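Local coordinates for esterase A (Caulobacter crescentus, PDB 5GKV), which is an esterase and penicillin-binding protein homolog of the beta-lactamase family that probably hydrolyses ester substrates by the serine chemistry of that family, at residues D15-C20 and D56-F61; L75-S80 and A219-P224; A106-E111 and R183-R188; G131-P136 and P159-G164; P313-W318 and N325-Y330. All blocks are in the same frame, centred on the assembly; numbering follows the deposited sequence. Where two conformers were deposited one is given.

Interaction 1 (D15-C20 and D56-F61); sequences DITGVC and DLMGGF
Thr17 and Val19 pair with Met58 and Asp56 to add a short N-terminal strand, antiparallel, to the outer edge of the seven-stranded sheet that runs through the beta-lactamase fold. Two hydrogen-bonded pairs carry the join. Between Thr17 and Met58, Thr17 N reaches Met58 O at 2.9 Å and Met58 N reaches Thr17 O at 2.7 Å. Val19 N and Asp56 O are also 2.9 Å apart, and Asp56 N returns a nearly straight bond to Val19 O. Gly18 sits between these pairs, where the chain turns a corner; its positive phi (129°) makes the bend, and its bare CA comes within 3.2 Å of Asp56 O as a CA-H...O contact.

The apolar contacts lie on the face that meets helix 25-35. Ile16 CG2 rests 4.0 Å from Leu57 CD2, the same methyl that Cys20 CB touches, while Ile16 CD1 lies against the bare CA of Gly59. Phe31 of the helix touches both Ile16 and Leu57.

On the other face the groups are more polar. Asp56 sends its carboxylate to Arg44 on the neighbouring strand, and its CB meets Val19 CG1, the two side chains crossing at about a right angle. Met58 folds at its third torsion (-73°), curling its methyl back so that CE lies 3.7 Å from Thr17 OG1. The threonine hydroxyl, standing between its own backbone N and carbonyl carbon (chi1 65°), also bonds at 2.9 Å to a water within bonding distance of Asp15 O and Met58 O.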
# COMPACT_ATOMS: atom_id res chain seq x y z
N ASP A 15 10.15 -0.94 -26.31
CA ASP A 15 10.02 -2.39 -26.39
C ASP A 15 9.18 -2.85 -25.21
O ASP A 15 9.59 -2.72 -24.05
CB ASP A 15 11.40 -3.05 -26.38
CG ASP A 15 12.21 -2.73 -27.61
OD1 ASP A 15 11.62 -2.62 -28.71
OD2 ASP A 15 13.44 -2.58 -27.48
N ILE A 16 7.98 -3.35 -25.49
CA ILE A 16 7.10 -3.94 -24.48
C ILE A 16 7.30 -5.44 -24.55
O ILE A 16 7.26 -6.02 -25.64
CB ILE A 16 5.63 -3.58 -24.75
CG1 ILE A 16 5.40 -2.06 -24.71
CG2 ILE A 16 4.70 -4.34 -23.81
CD1 ILE A 16 6.22 -1.34 -23.71
N THR A 17 7.52 -6.08 -23.39
CA THR A 17 7.72 -7.52 -23.36
C THR A 17 6.89 -8.13 -22.23
O THR A 17 6.40 -7.43 -21.34
CB THR A 17 9.22 -7.89 -23.18
OG1 THR A 17 9.69 -7.46 -21.90
CG2 THR A 17 10.09 -7.27 -24.28
N GLY A 18 6.73 -9.45 -22.29
CA GLY A 18 5.98 -10.15 -21.26
C GLY A 18 4.91 -11.06 -21.84
O GLY A 18 5.04 -11.54 -22.98
N VAL A 19 3.84 -11.29 -21.10
CA VAL A 19 2.77 -12.18 -21.55
C VAL A 19 1.48 -11.38 -21.59
O VAL A 19 1.18 -10.61 -20.66
CB VAL A 19 2.68 -13.45 -20.67
CG1 VAL A 19 2.17 -13.15 -19.30
CG2 VAL A 19 1.84 -14.53 -21.35
N CYS A 20 0.76 -11.50 -22.69
CA CYS A 20 -0.53 -10.82 -22.81
C CYS A 20 -1.34 -11.56 -23.86
O CYS A 20 -1.13 -11.36 -25.06
CB CYS A 20 -0.36 -9.35 -23.20
SG CYS A 20 -1.90 -8.38 -23.03
N ASP A 56 1.17 -9.90 -17.86
CA ASP A 56 2.35 -9.44 -17.14
C ASP A 56 3.25 -8.75 -18.17
O ASP A 56 4.00 -9.42 -18.88
CB ASP A 56 3.05 -10.61 -16.45
CG ASP A 56 4.36 -10.23 -15.79
OD1 ASP A 56 4.55 -9.03 -15.50
OD2 ASP A 56 5.20 -11.13 -15.57
N LEU A 57 3.13 -7.43 -18.27
CA LEU A 57 3.83 -6.66 -19.29
C LEU A 57 4.87 -5.76 -18.65
O LEU A 57 4.62 -5.15 -17.61
CB LEU A 57 2.86 -5.80 -20.09
CG LEU A 57 1.88 -6.56 -20.98
CD1 LEU A 57 0.92 -5.56 -21.57
CD2 LEU A 57 2.63 -7.32 -22.08
N MET A 58 6.02 -5.64 -19.33
CA MET A 58 7.16 -4.84 -18.90
C MET A 58 7.53 -3.85 -19.99
O MET A 58 7.46 -4.18 -21.17
CB MET A 58 8.37 -5.75 -18.61
CG MET A 58 8.21 -6.63 -17.36
SD MET A 58 9.41 -7.97 -17.38
CE MET A 58 8.68 -9.00 -18.67
N GLY A 59 7.96 -2.65 -19.61
CA GLY A 59 8.45 -1.71 -20.60
C GLY A 59 9.45 -0.75 -20.01
O GLY A 59 9.49 -0.53 -18.79
N GLY A 60 10.31 -0.20 -20.89
CA GLY A 60 11.19 0.87 -20.46
C GLY A 60 12.35 0.41 -19.57
O GLY A 60 12.88 -0.70 -19.72
N PHE A 61 12.73 1.27 -18.62
CA PHE A 61 14.05 1.19 -17.99
C PHE A 61 13.98 1.24 -16.48
O PHE A 61 13.15 1.93 -15.89
CB PHE A 61 14.95 2.32 -18.51
CG PHE A 61 15.02 2.34 -20.00
CD1 PHE A 61 14.12 3.11 -20.75
CD2 PHE A 61 15.92 1.52 -20.67
CE1 PHE A 61 14.16 3.08 -22.15
CE2 PHE A 61 15.96 1.50 -22.07
CZ PHE A 61 15.07 2.28 -22.80
O HOH W 1 10.47 -4.70 -22.19

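Interaction 2 (L75-S80 and A219-P224); sequences LTALFS and ADLMRP
Leu221 packing on Thr76, Ala77 and Phe79 makes this a buried and chiefly apolar contact, in which a loop without regular structure lies along short strand 76-77. One direct hydrogen bond ties the backbones: Ala219 N donates to Leu75 O at 2.7 Å. Next to it a water links Ala77 N, 2.9 Å away, to Ala219 O. The methyl of Ala219 lies 3.9 Å from Thr76 OG1.

Strand 76-77 is an edge of the small three-stranded sheet of the beta-lactamase fold; Thr76 pairs with Ala268 of strand 266-268, and the loop takes the other side. A few residues past the strand, Ser80 begins a Ser-x-x-Lys sequence, which in relatives carries the nucleophilic serine.

Leu221 sets CG beside its backbone N (chi1 -62°) and spreads its two methyls toward different partners. CD2 reaches the methyl of Thr76, with 4.1 Å between it and CG2, and the side chains cross obliquely. CD1 comes in the plane of the Phe79 ring and meets its far edge, 3.6 Å from CZ and 3.7 Å from CE2. Phe79 and Leu221 approach from opposite directions, and the ring also makes an edge-to-face contact with Trp343. Ala77 CB flanks the same CD1 at 4.3 Å.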
# COMPACT_ATOMS: atom_id res chain seq x y z
N LEU A 75 13.03 -4.78 -8.80
CA LEU A 75 12.22 -4.36 -7.66
C LEU A 75 12.02 -2.85 -7.67
O LEU A 75 12.89 -2.10 -8.15
CB LEU A 75 12.88 -4.75 -6.33
CG LEU A 75 13.02 -6.25 -6.07
CD1 LEU A 75 13.90 -6.48 -4.84
CD2 LEU A 75 11.62 -6.83 -5.88
N THR A 76 10.88 -2.39 -7.13
CA THR A 76 10.61 -0.96 -7.02
C THR A 76 10.02 -0.66 -5.65
O THR A 76 9.22 -1.44 -5.13
CB THR A 76 9.64 -0.44 -8.12
OG1 THR A 76 10.12 -0.84 -9.41
CG2 THR A 76 9.55 1.08 -8.12
N ALA A 77 10.41 0.48 -5.08
CA ALA A 77 9.73 0.97 -3.89
C ALA A 77 8.24 1.19 -4.14
O ALA A 77 7.85 1.81 -5.12
CB ALA A 77 10.38 2.29 -3.44
N LEU A 78 7.40 0.69 -3.23
CA LEU A 78 5.95 0.72 -3.39
C LEU A 78 5.29 1.91 -2.72
O LEU A 78 4.12 2.19 -3.01
CB LEU A 78 5.33 -0.57 -2.83
CG LEU A 78 5.83 -1.89 -3.42
CD1 LEU A 78 5.16 -3.10 -2.69
CD2 LEU A 78 5.61 -1.95 -4.95
N PHE A 79 6.00 2.59 -1.83
CA PHE A 79 5.45 3.66 -0.98
C PHE A 79 4.14 3.15 -0.37
O PHE A 79 4.11 2.01 0.11
CB PHE A 79 5.38 4.96 -1.78
CG PHE A 79 6.73 5.44 -2.20
CD1 PHE A 79 7.56 6.06 -1.27
CD2 PHE A 79 7.21 5.21 -3.48
CE1 PHE A 79 8.84 6.46 -1.63
CE2 PHE A 79 8.48 5.62 -3.84
CZ PHE A 79 9.29 6.24 -2.92
N SER A 80 3.06 3.93 -0.40
CA SER A 80 1.88 3.57 0.38
C SER A 80 1.12 2.39 -0.21
O SER A 80 0.19 1.91 0.45
CB SER A 80 0.96 4.79 0.54
OG SER A 80 0.84 5.54 -0.66
N ALA A 219 14.99 -0.51 -8.75
CA ALA A 219 14.96 0.52 -9.78
C ALA A 219 15.28 1.89 -9.20
O ALA A 219 14.91 2.19 -8.06
CB ALA A 219 13.57 0.56 -10.43
N ASP A 220 15.96 2.72 -9.98
CA ASP A 220 16.00 4.16 -9.71
C ASP A 220 14.59 4.73 -9.74
O ASP A 220 13.75 4.32 -10.53
CB ASP A 220 16.80 4.92 -10.77
CG ASP A 220 18.27 4.61 -10.77
OD1 ASP A 220 18.78 4.04 -9.79
OD2 ASP A 220 18.91 4.97 -11.78
N LEU A 221 14.38 5.76 -8.94
CA LEU A 221 13.16 6.54 -9.00
C LEU A 221 13.42 7.87 -9.69
O LEU A 221 14.51 8.44 -9.60
CB LEU A 221 12.61 6.78 -7.59
CG LEU A 221 12.24 5.50 -6.84
CD1 LEU A 221 11.88 5.84 -5.40
CD2 LEU A 221 11.06 4.84 -7.54
N MET A 222 12.41 8.35 -10.40
CA MET A 222 12.39 9.71 -10.91
C MET A 222 11.32 10.47 -10.14
O MET A 222 10.14 10.10 -10.19
CB MET A 222 12.12 9.74 -12.40
CG MET A 222 12.28 11.12 -13.01
SD MET A 222 11.93 11.07 -14.77
CE MET A 222 11.80 9.31 -15.04
N ARG A 223 11.74 11.51 -9.42
CA ARG A 223 10.84 12.23 -8.55
C ARG A 223 9.87 13.08 -9.38
O ARG A 223 10.10 13.32 -10.57
CB ARG A 223 11.65 13.09 -7.56
CG ARG A 223 12.30 14.36 -8.13
CD ARG A 223 13.29 14.10 -9.30
NE ARG A 223 14.21 13.02 -8.98
CZ ARG A 223 14.94 12.34 -9.86
NH1 ARG A 223 14.86 12.61 -11.17
NH2 ARG A 223 15.73 11.37 -9.43
N PRO A 224 8.75 13.50 -8.79
CA PRO A 224 7.70 14.14 -9.59
C PRO A 224 8.16 15.46 -10.19
O PRO A 224 9.03 16.14 -9.65
CB PRO A 224 6.57 14.36 -8.58
CG PRO A 224 6.81 13.37 -7.50
CD PRO A 224 8.30 13.24 -7.41
O HOH W 2 12.71 1.90 -6.10

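Interaction 3 (A106-E111 and R183-R188); sequences ADVWPE and RRVDGR
Arg184 stretches across to Trp109 and Glu111 and carries most of the contact. CG leaves beside the backbone N, chi2 lies at an unusual -137°, and the rest runs straight, carrying the CD methylene past Val108 O at 3.4 Å. Trp109 CD1 stands over the centre of one guanidinium face, 3.5 Å from Arg184 NH2, so it is the CD1 rim of the indole that the arginine covers. The planes are 33° apart, and the guanidinium is shifted out past that edge rather than centred on the ring.

Glu111 bends at its second torsion to bring OE1 within 3.0 Å of Arg184 NH1. This salt bridge is bent (138° at the hydrogen), OE1 being tilted out of the guanidinium plane and the carboxylate plane nearly perpendicular to it. Arg184 NE has a second anion, Glu180, one turn earlier in its helix.

The contact joins the end of helix 105-108 to the C-terminal end of helix 173-186, in the helical part of the beta-lactamase fold. Behind the arginine, Val108 CG1 meets Val185 CG2 at 3.8 Å. At that helix end, Asp186 OD1 takes the backbone N of Arg188 in an Asx turn, while Arg188 NE and NH2 grip the carboxylate side-on, NE 2.8 Å from OD1.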
# COMPACT_ATOMS: atom_id res chain seq x y z
N ALA A 106 -4.97 -0.10 23.14
CA ALA A 106 -4.31 -0.12 24.44
C ALA A 106 -4.30 -1.50 25.06
O ALA A 106 -3.44 -1.79 25.89
CB ALA A 106 -4.99 0.90 25.37
N ASP A 107 -5.24 -2.37 24.67
CA ASP A 107 -5.27 -3.72 25.23
C ASP A 107 -4.01 -4.50 24.89
O ASP A 107 -3.52 -5.29 25.71
CB ASP A 107 -6.51 -4.48 24.77
CG ASP A 107 -6.82 -5.65 25.67
OD1 ASP A 107 -7.06 -6.76 25.14
OD2 ASP A 107 -6.81 -5.46 26.91
N VAL A 108 -3.45 -4.31 23.68
CA VAL A 108 -2.21 -5.01 23.32
C VAL A 108 -0.99 -4.10 23.40
O VAL A 108 0.14 -4.61 23.32
CB VAL A 108 -2.32 -5.64 21.91
CG1 VAL A 108 -3.57 -6.50 21.81
CG2 VAL A 108 -2.31 -4.56 20.86
N TRP A 109 -1.18 -2.80 23.58
CA TRP A 109 -0.10 -1.81 23.56
C TRP A 109 -0.42 -0.82 24.67
O TRP A 109 -0.92 0.29 24.42
CB TRP A 109 -0.00 -1.15 22.18
CG TRP A 109 1.01 -0.07 21.97
CD1 TRP A 109 1.93 0.41 22.86
CD2 TRP A 109 1.18 0.69 20.77
NE1 TRP A 109 2.67 1.42 22.28
CE2 TRP A 109 2.22 1.61 21.00
CE3 TRP A 109 0.55 0.67 19.52
CZ2 TRP A 109 2.66 2.50 20.01
CZ3 TRP A 109 0.98 1.58 18.54
CH2 TRP A 109 2.01 2.48 18.80
N PRO A 110 -0.18 -1.21 25.93
CA PRO A 110 -0.71 -0.41 27.06
C PRO A 110 -0.27 1.04 27.04
O PRO A 110 -1.05 1.92 27.44
CB PRO A 110 -0.16 -1.15 28.29
CG PRO A 110 0.04 -2.56 27.82
CD PRO A 110 0.50 -2.43 26.39
N GLU A 111 0.95 1.31 26.56
CA GLU A 111 1.44 2.68 26.50
C GLU A 111 0.60 3.56 25.58
O GLU A 111 0.61 4.79 25.74
CB GLU A 111 2.90 2.67 26.05
CG GLU A 111 3.83 1.94 27.02
CD GLU A 111 3.99 0.45 26.73
OE1 GLU A 111 3.08 -0.18 26.13
OE2 GLU A 111 5.04 -0.11 27.12
N ARG A 183 3.43 -6.56 15.90
CA ARG A 183 4.60 -7.08 16.62
C ARG A 183 4.21 -7.55 18.02
O ARG A 183 4.61 -8.65 18.46
CB ARG A 183 5.68 -6.00 16.69
CG ARG A 183 7.07 -6.48 17.10
CD ARG A 183 8.06 -5.30 17.29
NE ARG A 183 7.68 -4.43 18.40
CZ ARG A 183 7.62 -4.83 19.68
NH1 ARG A 183 7.91 -6.08 20.01
NH2 ARG A 183 7.25 -3.97 20.63
N ARG A 184 3.42 -6.76 18.74
CA ARG A 184 3.04 -7.13 20.10
C ARG A 184 2.13 -8.36 20.13
O ARG A 184 2.16 -9.12 21.10
CB ARG A 184 2.36 -5.96 20.78
CG ARG A 184 3.25 -4.75 20.81
CD ARG A 184 3.22 -4.06 22.12
NE ARG A 184 4.07 -2.87 22.08
CZ ARG A 184 4.31 -2.12 23.14
NH1 ARG A 184 3.77 -2.44 24.31
NH2 ARG A 184 5.08 -1.04 23.03
N VAL A 185 1.34 -8.57 19.09
CA VAL A 185 0.44 -9.73 19.08
C VAL A 185 1.12 -10.96 18.50
O VAL A 185 1.14 -12.03 19.12
CB VAL A 185 -0.86 -9.39 18.32
CG1 VAL A 185 -1.68 -10.66 18.09
CG2 VAL A 185 -1.68 -8.38 19.11
N ASP A 186 1.69 -10.83 17.31
CA ASP A 186 2.31 -11.97 16.65
C ASP A 186 3.66 -12.31 17.27
O ASP A 186 4.01 -13.49 17.40
CB ASP A 186 2.48 -11.67 15.15
CG ASP A 186 3.28 -12.75 14.43
OD1 ASP A 186 4.52 -12.79 14.59
OD2 ASP A 186 2.66 -13.55 13.69
N GLY A 187 4.44 -11.30 17.66
CA GLY A 187 5.78 -11.57 18.15
C GLY A 187 6.87 -11.16 17.19
O GLY A 187 7.92 -10.66 17.61
N ARG A 188 6.64 -11.36 15.90
CA ARG A 188 7.59 -11.01 14.85
C ARG A 188 7.24 -9.65 14.25
O ARG A 188 6.11 -9.17 14.37
CB ARG A 188 7.58 -12.06 13.73
CG ARG A 188 7.87 -13.51 14.16
CD ARG A 188 7.45 -14.51 13.08
NE ARG A 188 6.00 -14.52 12.88
CZ ARG A 188 5.39 -15.20 11.91
NH1 ARG A 188 6.10 -15.92 11.06
NH2 ARG A 188 4.07 -15.16 11.80
O HOH W 3 2.65 -5.28 25.42

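Interaction 4 (G131-P136 and P159-G164); sequences GLSGFP and PLFPIG
Phe161 lays a face of its ring on Gly131, while Leu160 beside it reaches along the turn from Gly131 to Pro136. The glycine CA sits 3.6 Å from the centroid of the ring, 17° off the ring normal, a CH-pi contact over the face. Being bare, Gly131 lets the two backbones close up where it faces Pro159 and Leu160, and its CA lies against the ring. Phe161 gets there through a less common first torsion (51°), which sets CG between its backbone N and carbonyl carbon.

Ser133 meets the same ring in another way. Its OG lies at the edge, in the ring plane and 3.3 Å from Phe161 CE2, and its hydrogen bond goes elsewhere, to Gly168 O. The ring is thus met on a face by a CA and at its rim by a hydroxyl.

Leu160 holds on by both backbone and side chain. Its N bonds to Gly131 O at 2.8 Å. Its side chain folds over the same oxygen and then forks: CD1 lies 3.7 Å from Gly134 O, and CD2 reaches the Pro136 ring, 4.1 Å from CG. The leucine and proline side chains cross at a slant. On the Pro159 side, Leu132 CD2 touches Pro159 CA, and the Leu132 side chain also touches Leu154 of helix 147-156.

The two loops lead into and out of that helix, so the contact draws its flanking segments together within the helical region of the serine beta-lactamase and penicillin-binding protein fold.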
# COMPACT_ATOMS: atom_id res chain seq x y z
N GLY A 131 -6.43 10.20 14.62
CA GLY A 131 -5.93 11.54 14.81
C GLY A 131 -4.43 11.69 14.91
O GLY A 131 -3.96 12.72 15.38
N LEU A 132 -3.67 10.71 14.43
CA LEU A 132 -2.21 10.73 14.54
C LEU A 132 -1.56 10.85 13.16
O LEU A 132 -0.51 10.25 12.90
CB LEU A 132 -1.72 9.48 15.27
CG LEU A 132 -2.46 9.16 16.58
CD1 LEU A 132 -1.95 7.84 17.21
CD2 LEU A 132 -2.35 10.31 17.59
N SER A 133 -2.16 11.68 12.29
CA SER A 133 -1.78 11.73 10.88
C SER A 133 -0.31 12.09 10.69
O SER A 133 0.33 11.62 9.74
CB SER A 133 -2.68 12.74 10.15
OG SER A 133 -4.05 12.42 10.38
N GLY A 134 0.24 12.91 11.57
CA GLY A 134 1.65 13.23 11.61
C GLY A 134 1.94 13.86 12.95
O GLY A 134 1.04 14.10 13.76
N PHE A 135 3.22 14.09 13.21
CA PHE A 135 3.62 14.80 14.41
C PHE A 135 3.50 16.31 14.18
O PHE A 135 4.18 16.84 13.29
CB PHE A 135 5.05 14.43 14.80
CG PHE A 135 5.26 12.95 15.07
CD1 PHE A 135 4.54 12.29 16.07
CD2 PHE A 135 6.19 12.22 14.34
CE1 PHE A 135 4.75 10.93 16.32
CE2 PHE A 135 6.40 10.85 14.58
CZ PHE A 135 5.68 10.21 15.57
N PRO A 136 2.66 17.03 14.94
CA PRO A 136 2.57 18.49 14.74
C PRO A 136 3.73 19.27 15.34
O PRO A 136 3.99 20.39 14.90
CB PRO A 136 1.25 18.85 15.43
CG PRO A 136 1.18 17.88 16.57
CD PRO A 136 1.77 16.56 16.01
N PRO A 159 -4.61 13.14 19.98
CA PRO A 159 -5.17 13.13 18.62
C PRO A 159 -5.46 14.53 18.09
O PRO A 159 -5.89 15.42 18.83
CB PRO A 159 -6.48 12.34 18.78
CG PRO A 159 -6.33 11.58 20.06
CD PRO A 159 -5.41 12.36 20.94
N LEU A 160 -5.28 14.68 16.79
CA LEU A 160 -5.50 15.96 16.11
C LEU A 160 -6.96 16.20 15.73
O LEU A 160 -7.27 17.29 15.26
CB LEU A 160 -4.63 16.03 14.85
CG LEU A 160 -3.11 16.06 15.07
CD1 LEU A 160 -2.40 15.57 13.80
CD2 LEU A 160 -2.68 17.48 15.41
N PHE A 161 -7.82 15.20 15.85
CA PHE A 161 -9.23 15.31 15.47
C PHE A 161 -9.99 14.13 16.09
O PHE A 161 -9.37 13.15 16.53
CB PHE A 161 -9.41 15.37 13.94
CG PHE A 161 -8.70 14.26 13.18
CD1 PHE A 161 -9.31 13.03 12.97
CD2 PHE A 161 -7.43 14.48 12.66
CE1 PHE A 161 -8.66 12.01 12.25
CE2 PHE A 161 -6.76 13.47 11.93
CZ PHE A 161 -7.38 12.24 11.73
N PRO A 162 -11.32 14.22 16.16
CA PRO A 162 -12.08 13.21 16.91
C PRO A 162 -12.26 11.93 16.12
O PRO A 162 -12.29 11.92 14.88
CB PRO A 162 -13.44 13.89 17.14
CG PRO A 162 -13.24 15.32 16.84
CD PRO A 162 -12.16 15.39 15.82
N ILE A 163 -12.39 10.83 16.88
CA ILE A 163 -12.83 9.57 16.30
C ILE A 163 -14.19 9.76 15.66
O ILE A 163 -15.06 10.46 16.20
CB ILE A 163 -12.89 8.48 17.38
CG1 ILE A 163 -11.51 8.15 17.96
CG2 ILE A 163 -13.56 7.23 16.82
CD1 ILE A 163 -10.65 7.26 17.04
N GLY A 164 -14.39 9.12 14.50
CA GLY A 164 -15.69 9.12 13.84
C GLY A 164 -16.15 10.46 13.32
O GLY A 164 -17.35 10.71 13.22

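Interaction 5 (P313-W318 and N325-Y330); sequences PYEISW and NEPNFY
Strand 315-318 leans against the loop that follows strand 323-324, an outermost strand of the large antiparallel sheet; the loop turns on a cis peptide bond before Pro327. Asn328 takes the place of a strand partner. Its ND2 donates to Glu315 O at 2.8 Å, nearly end-on to the carbonyl, while its OD1 reaches Glu315 N through a water, 2.7 Å from OD1 and 2.8 Å from N. Two residues further on, a second water joins Ser317 N to Glu326 O, and Ser317 CB packs 3.4 Å from that carbonyl oxygen.

Pro327 fits between these links. Its CD lies 3.5 Å from Glu315 O, and its CG touches the Glu315 carboxylate, whose extended chain, leaving opposite the backbone N (chi1 -159°), runs obliquely past the ring to a salt bridge with Arg306. Before the strand begins, Tyr314 meets Tyr330 rim to rim: Tyr330 OH lies at the edge of the other ring, 3.6 Å from Tyr314 CE1, with the side chains crossing at about a right angle.

A side-chain amide and two waters therefore serve Glu315 N, Glu315 O and Ser317 N, and these two segments are joined without direct backbone-to-backbone hydrogen bonds.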
# COMPACT_ATOMS: atom_id res chain seq x y z
N PRO A 313 -6.96 14.76 -0.62
CA PRO A 313 -8.04 15.63 -1.14
C PRO A 313 -9.06 14.86 -1.98
O PRO A 313 -9.24 15.12 -3.18
CB PRO A 313 -7.25 16.66 -1.96
CG PRO A 313 -6.04 15.94 -2.43
CD PRO A 313 -5.67 14.98 -1.30
N TYR A 314 -9.75 13.92 -1.33
CA TYR A 314 -10.69 13.02 -1.99
C TYR A 314 -11.75 12.58 -1.00
O TYR A 314 -11.52 12.53 0.21
CB TYR A 314 -10.02 11.74 -2.53
CG TYR A 314 -8.89 11.95 -3.52
CD1 TYR A 314 -9.11 11.85 -4.90
CD2 TYR A 314 -7.60 12.18 -3.08
CE1 TYR A 314 -8.06 12.02 -5.80
CE2 TYR A 314 -6.56 12.35 -3.97
CZ TYR A 314 -6.79 12.27 -5.33
OH TYR A 314 -5.73 12.44 -6.20
N GLU A 315 -12.92 12.22 -1.54
CA GLU A 315 -13.85 11.39 -0.80
C GLU A 315 -13.34 9.95 -0.82
O GLU A 315 -13.12 9.39 -1.90
CB GLU A 315 -15.25 11.46 -1.41
CG GLU A 315 -16.34 11.05 -0.43
CD GLU A 315 -17.64 10.57 -1.07
OE1 GLU A 315 -18.03 11.08 -2.15
OE2 GLU A 315 -18.27 9.67 -0.49
N ILE A 316 -13.12 9.37 0.35
CA ILE A 316 -12.56 8.02 0.49
C ILE A 316 -13.49 7.18 1.35
O ILE A 316 -14.01 7.64 2.38
CB ILE A 316 -11.13 8.04 1.07
CG1 ILE A 316 -10.21 8.86 0.17
CG2 ILE A 316 -10.59 6.60 1.29
CD1 ILE A 316 -8.80 9.08 0.75
N SER A 317 -13.70 5.94 0.92
CA SER A 317 -14.33 4.90 1.72
C SER A 317 -13.21 4.00 2.23
O SER A 317 -12.52 3.35 1.43
CB SER A 317 -15.34 4.12 0.88
OG SER A 317 -15.86 2.98 1.56
N TRP A 318 -13.01 3.98 3.54
CA TRP A 318 -11.94 3.20 4.17
C TRP A 318 -12.49 1.90 4.75
O TRP A 318 -13.48 1.93 5.50
CB TRP A 318 -11.27 3.99 5.29
CG TRP A 318 -10.35 5.09 4.85
CD1 TRP A 318 -10.55 6.43 5.02
CD2 TRP A 318 -9.08 4.94 4.21
NE1 TRP A 318 -9.48 7.13 4.52
CE2 TRP A 318 -8.56 6.23 4.01
CE3 TRP A 318 -8.33 3.83 3.78
CZ2 TRP A 318 -7.33 6.46 3.39
CZ3 TRP A 318 -7.10 4.05 3.17
CH2 TRP A 318 -6.61 5.36 2.98
N ASN A 325 -13.03 0.93 -3.32
CA ASN A 325 -12.93 1.49 -4.66
C ASN A 325 -13.88 2.67 -4.86
O ASN A 325 -13.48 3.74 -5.32
CB ASN A 325 -13.16 0.39 -5.70
CG ASN A 325 -12.73 0.80 -7.11
OD1 ASN A 325 -11.87 1.68 -7.29
ND2 ASN A 325 -13.32 0.17 -8.11
N GLU A 326 -15.15 2.51 -4.49
CA GLU A 326 -16.09 3.63 -4.53
C GLU A 326 -15.61 4.68 -3.55
O GLU A 326 -15.07 4.33 -2.49
CB GLU A 326 -17.51 3.17 -4.18
CG GLU A 326 -17.59 2.33 -2.92
CD GLU A 326 -19.02 2.06 -2.48
OE1 GLU A 326 -19.21 1.49 -1.39
OE2 GLU A 326 -19.96 2.42 -3.23
N PRO A 327 -15.84 5.97 -3.87
CA PRO A 327 -16.60 6.48 -5.01
C PRO A 327 -15.75 6.90 -6.21
O PRO A 327 -16.28 7.51 -7.14
CB PRO A 327 -17.30 7.71 -4.42
CG PRO A 327 -16.23 8.29 -3.54
CD PRO A 327 -15.48 7.07 -2.95
N ASN A 328 -14.45 6.62 -6.20
CA ASN A 328 -13.60 7.15 -7.26
C ASN A 328 -13.33 6.16 -8.38
O ASN A 328 -13.04 6.58 -9.50
CB ASN A 328 -12.28 7.64 -6.66
CG ASN A 328 -12.49 8.64 -5.53
OD1 ASN A 328 -12.95 9.76 -5.77
ND2 ASN A 328 -12.17 8.25 -4.29
N PHE A 329 -13.44 4.86 -8.10
CA PHE A 329 -13.33 3.80 -9.11
C PHE A 329 -11.98 3.82 -9.83
O PHE A 329 -11.88 3.51 -11.02
CB PHE A 329 -14.50 3.89 -10.10
CG PHE A 329 -15.82 3.63 -9.45
CD1 PHE A 329 -16.28 2.32 -9.29
CD2 PHE A 329 -16.58 4.68 -8.95
CE1 PHE A 329 -17.49 2.07 -8.64
CE2 PHE A 329 -17.80 4.43 -8.31
CZ PHE A 329 -18.25 3.13 -8.16
N TYR A 330 -10.93 4.14 -9.09
CA TYR A 330 -9.59 4.05 -9.65
C TYR A 330 -9.11 2.62 -9.80
O TYR A 330 -8.09 2.41 -10.46
CB TYR A 330 -8.61 4.85 -8.80
CG TYR A 330 -8.90 6.33 -8.78
CD1 TYR A 330 -9.30 7.00 -9.94
CD2 TYR A 330 -8.76 7.05 -7.60
CE1 TYR A 330 -9.55 8.37 -9.91
CE2 TYR A 330 -9.01 8.41 -7.57
CZ TYR A 330 -9.40 9.07 -8.71
OH TYR A 330 -9.63 10.42 -8.65
O HOH W 4 -13.27 12.05 -4.36
O HOH W 5 -12.57 5.20 -1.58

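In the fold
Interaction 2 is the buried one; interactions 1 and 4 are partly buried, and interactions 3 and 5 lie at the surface. Interaction 1 extends one edge of the large sheet by backbone pairing; interaction 5, its centre about 29 Å from that of interaction 1, lies just past the strand at the other edge and uses an amide and waters. Interactions 3 and 4 belong to the helical region and both have side chains on helix 147-156, yet the first combines a salt bridge with arginine-tryptophan packing and the second rests on an aromatic ring, glycine and leucine. Along the chain both are nested within the loop closed by interaction 2, which relies on methyl packing.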